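Local coordinates for protein putative alpha-L-fucosidase (Bacteroides thetaiotaomicron, PDB 3EYP) that probably removes terminal alpha-L-fucose from glycans by hydrolysis, using a TIM-barrel catalytic domain, at residues I23-F28 against A70-A75. Numbering follows the deposited sequence.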
loop_
_atom_site.group_PDB
_atom_site.type_symbol
_atom_site.label_atom_id
_atom_site.label_comp_id
_atom_site.label_asym_id
_atom_site.label_seq_id
_atom_site.Cartn_x
_atom_site.Cartn_y
_atom_site.Cartn_z
ATOM N N ILE A 23 -0.825 1.971 4.792
ATOM C CA ILE A 23 -0.476 3.424 4.849
ATOM C C ILE A 23 -1.766 4.240 4.962
ATOM O O ILE A 23 -2.762 3.895 4.314
ATOM C CB ILE A 23 0.316 3.892 3.605
ATOM C CG1 ILE A 23 1.505 3.004 3.347
ATOM C CG2 ILE A 23 0.750 5.321 3.755
ATOM C CD1 ILE A 23 2.267 3.295 1.998
ATOM N N ALA A 24 -1.830 5.262 5.823
ATOM C CA ALA A 24 -3.016 6.143 5.771
ATOM C C ALA A 24 -2.898 7.298 4.775
ATOM O O ALA A 24 -1.859 7.842 4.575
ATOM C CB ALA A 24 -3.391 6.671 7.154
ATOM N N PHE A 25 -4.031 7.622 4.131
ATOM C CA PHE A 25 -4.148 8.819 3.305
ATOM C C PHE A 25 -5.029 9.760 4.128
ATOM O O PHE A 25 -5.887 9.314 4.844
ATOM C CB PHE A 25 -4.942 8.523 2.023
ATOM C CG PHE A 25 -4.264 8.909 0.739
ATOM C CD1 PHE A 25 -3.289 9.899 0.680
ATOM C CD2 PHE A 25 -4.659 8.279 -0.461
ATOM C CE1 PHE A 25 -2.741 10.239 -0.477
ATOM C CE2 PHE A 25 -4.095 8.629 -1.647
ATOM C CZ PHE A 25 -3.128 9.582 -1.675
ATOM N N PHE A 26 -4.731 11.036 4.069
ATOM C CA PHE A 26 -5.508 12.078 4.741
ATOM C C PHE A 26 -5.792 13.150 3.724
ATOM O O PHE A 26 -4.947 14.018 3.457
ATOM C CB PHE A 26 -4.771 12.710 5.924
ATOM C CG PHE A 26 -4.602 11.793 7.114
ATOM C CD1 PHE A 26 -5.663 11.161 7.656
ATOM C CD2 PHE A 26 -3.352 11.606 7.680
ATOM C CE1 PHE A 26 -5.518 10.330 8.718
ATOM C CE2 PHE A 26 -3.196 10.770 8.762
ATOM C CZ PHE A 26 -4.261 10.113 9.263
ATOM N N HIS A 27 -6.969 13.055 3.116
ATOM C CA HIS A 27 -7.433 14.028 2.146
ATOM C C HIS A 27 -8.199 15.142 2.897
ATOM O O HIS A 27 -9.286 14.927 3.421
ATOM C CB HIS A 27 -8.366 13.429 1.093
ATOM C CG HIS A 27 -7.654 12.806 -0.057
ATOM N ND1 HIS A 27 -6.913 11.655 0.086
ATOM C CD2 HIS A 27 -7.519 13.191 -1.359
ATOM C CE1 HIS A 27 -6.356 11.353 -1.078
ATOM N NE2 HIS A 27 -6.713 12.256 -1.975
ATOM N N PHE A 28 -7.539 16.284 2.952
ATOM C CA PHE A 28 -7.987 17.449 3.726
ATOM C C PHE A 28 -7.478 18.722 3.060
ATOM O O PHE A 28 -6.326 18.820 2.573
ATOM C CB PHE A 28 -7.461 17.319 5.144
ATOM C CG PHE A 28 -7.853 18.442 6.099
ATOM C CD1 PHE A 28 -9.195 18.610 6.497
ATOM C CD2 PHE A 28 -6.850 19.176 6.724
ATOM C CE1 PHE A 28 -9.531 19.564 7.429
ATOM C CE2 PHE A 28 -7.170 20.171 7.670
ATOM C CZ PHE A 28 -8.488 20.379 8.023
ATOM N N ALA A 70 2.336 4.385 8.879
ATOM C CA ALA A 70 2.714 5.484 7.960
ATOM C C ALA A 70 1.471 6.236 7.425
ATOM O O ALA A 70 0.352 5.710 7.409
ATOM C CB ALA A 70 3.636 4.986 6.823
ATOM N N ALA A 71 1.696 7.506 7.133
ATOM C CA ALA A 71 0.650 8.480 6.765
ATOM C C ALA A 71 1.132 9.494 5.742
ATOM O O ALA A 71 2.206 10.019 5.854
ATOM C CB ALA A 71 0.077 9.233 8.016
ATOM N N ILE A 72 0.275 9.683 4.751
ATOM C CA ILE A 72 0.389 10.667 3.627
ATOM C C ILE A 72 -0.707 11.724 3.687
ATOM O O ILE A 72 -1.912 11.469 3.548
ATOM C CB ILE A 72 0.331 9.959 2.251
ATOM C CG1 ILE A 72 1.410 8.853 2.240
ATOM C CG2 ILE A 72 0.524 10.978 1.069
ATOM C CD1 ILE A 72 1.508 7.986 0.910
ATOM N N LEU A 73 -0.273 12.951 3.866
ATOM C CA LEU A 73 -1.200 14.118 3.835
ATOM C C LEU A 73 -1.263 14.823 2.488
ATOM O O LEU A 73 -0.249 15.075 1.841
ATOM C CB LEU A 73 -0.751 15.147 4.873
ATOM C CG LEU A 73 -1.541 16.494 4.891
ATOM C CD1 LEU A 73 -2.930 16.268 5.428
ATOM C CD2 LEU A 73 -0.748 17.464 5.816
ATOM N N THR A 74 -2.467 15.190 2.070
ATOM C CA THR A 74 -2.594 16.089 0.918
ATOM C C THR A 74 -2.136 17.527 1.232
ATOM O O THR A 74 -2.948 18.385 1.600
ATOM C CB THR A 74 -4.046 16.148 0.357
ATOM O OG1 THR A 74 -4.945 16.653 1.374
ATOM C CG2 THR A 74 -4.490 14.766 -0.124
ATOM N N ALA A 75 -0.850 17.784 1.064
ATOM C CA ALA A 75 -0.294 19.106 1.337
ATOM C C ALA A 75 -0.868 20.113 0.300
ATOM O O ALA A 75 -1.085 21.298 0.605
ATOM C CB ALA A 75 1.279 19.108 1.352
#
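Thr74 OG1 takes a nearly straight bond from the backbone N of Phe28, at 3.1 Å, and lies 2.8 Å from Phe28 O as well. The hydroxyl stands between the backbone N and carbonyl carbon of its own residue (chi1 61°), which carries it across to the chain just past the end of strand 23-26. The same torsion sets CG2 over the face of the His27 imidazole, a CH-pi contact in which CG2 sits 3.6 Å from the ring centroid, almost on the ring normal. A valine here would keep the bulk but would probably leave Phe28 N without its acceptor and let the chain beyond His27 shift. His27 in turn lays CE1 over the centre of the Phe25 ring. Its ND1 bond to Asn295 and the Thr74 methyl position the imidazole at the C-terminal mouth of the strands, where barrels of this kind carry their active sites; NE2 bonds to a glycerol, probably from the crystallisation liquor.

Behind this end the two strands run parallel, with Ala24 beside Ala71 and Phe25 beside Ile72. The ladder starts with Ala24 N to Ala70 O at 2.7 Å, then alternates: Ile72 N to Ala24 O, Phe26 N to Ile72 O, Thr74 N to Phe26 O. The Phe25 ring turns its edge to Ile72 O, 3.5 Å from CD1, and on that face of the sheet Phe25 CE1 touches Ile72 CG2 obliquely at 3.7 Å; Ile72 CG1 also meets Ile23 CG2. On the other, Phe26 reaches back so that CE2 touches Ala71 CB at 3.7 Å, while Leu73 CD1 packs near Phe26 CB.

That second face is covered by helices 56-65 and 105-116, through Trp59, Leu63 and Phe109; strand 291-295 continues the barrel sheet beyond 23-26, and strand 119-124 beyond 70-74.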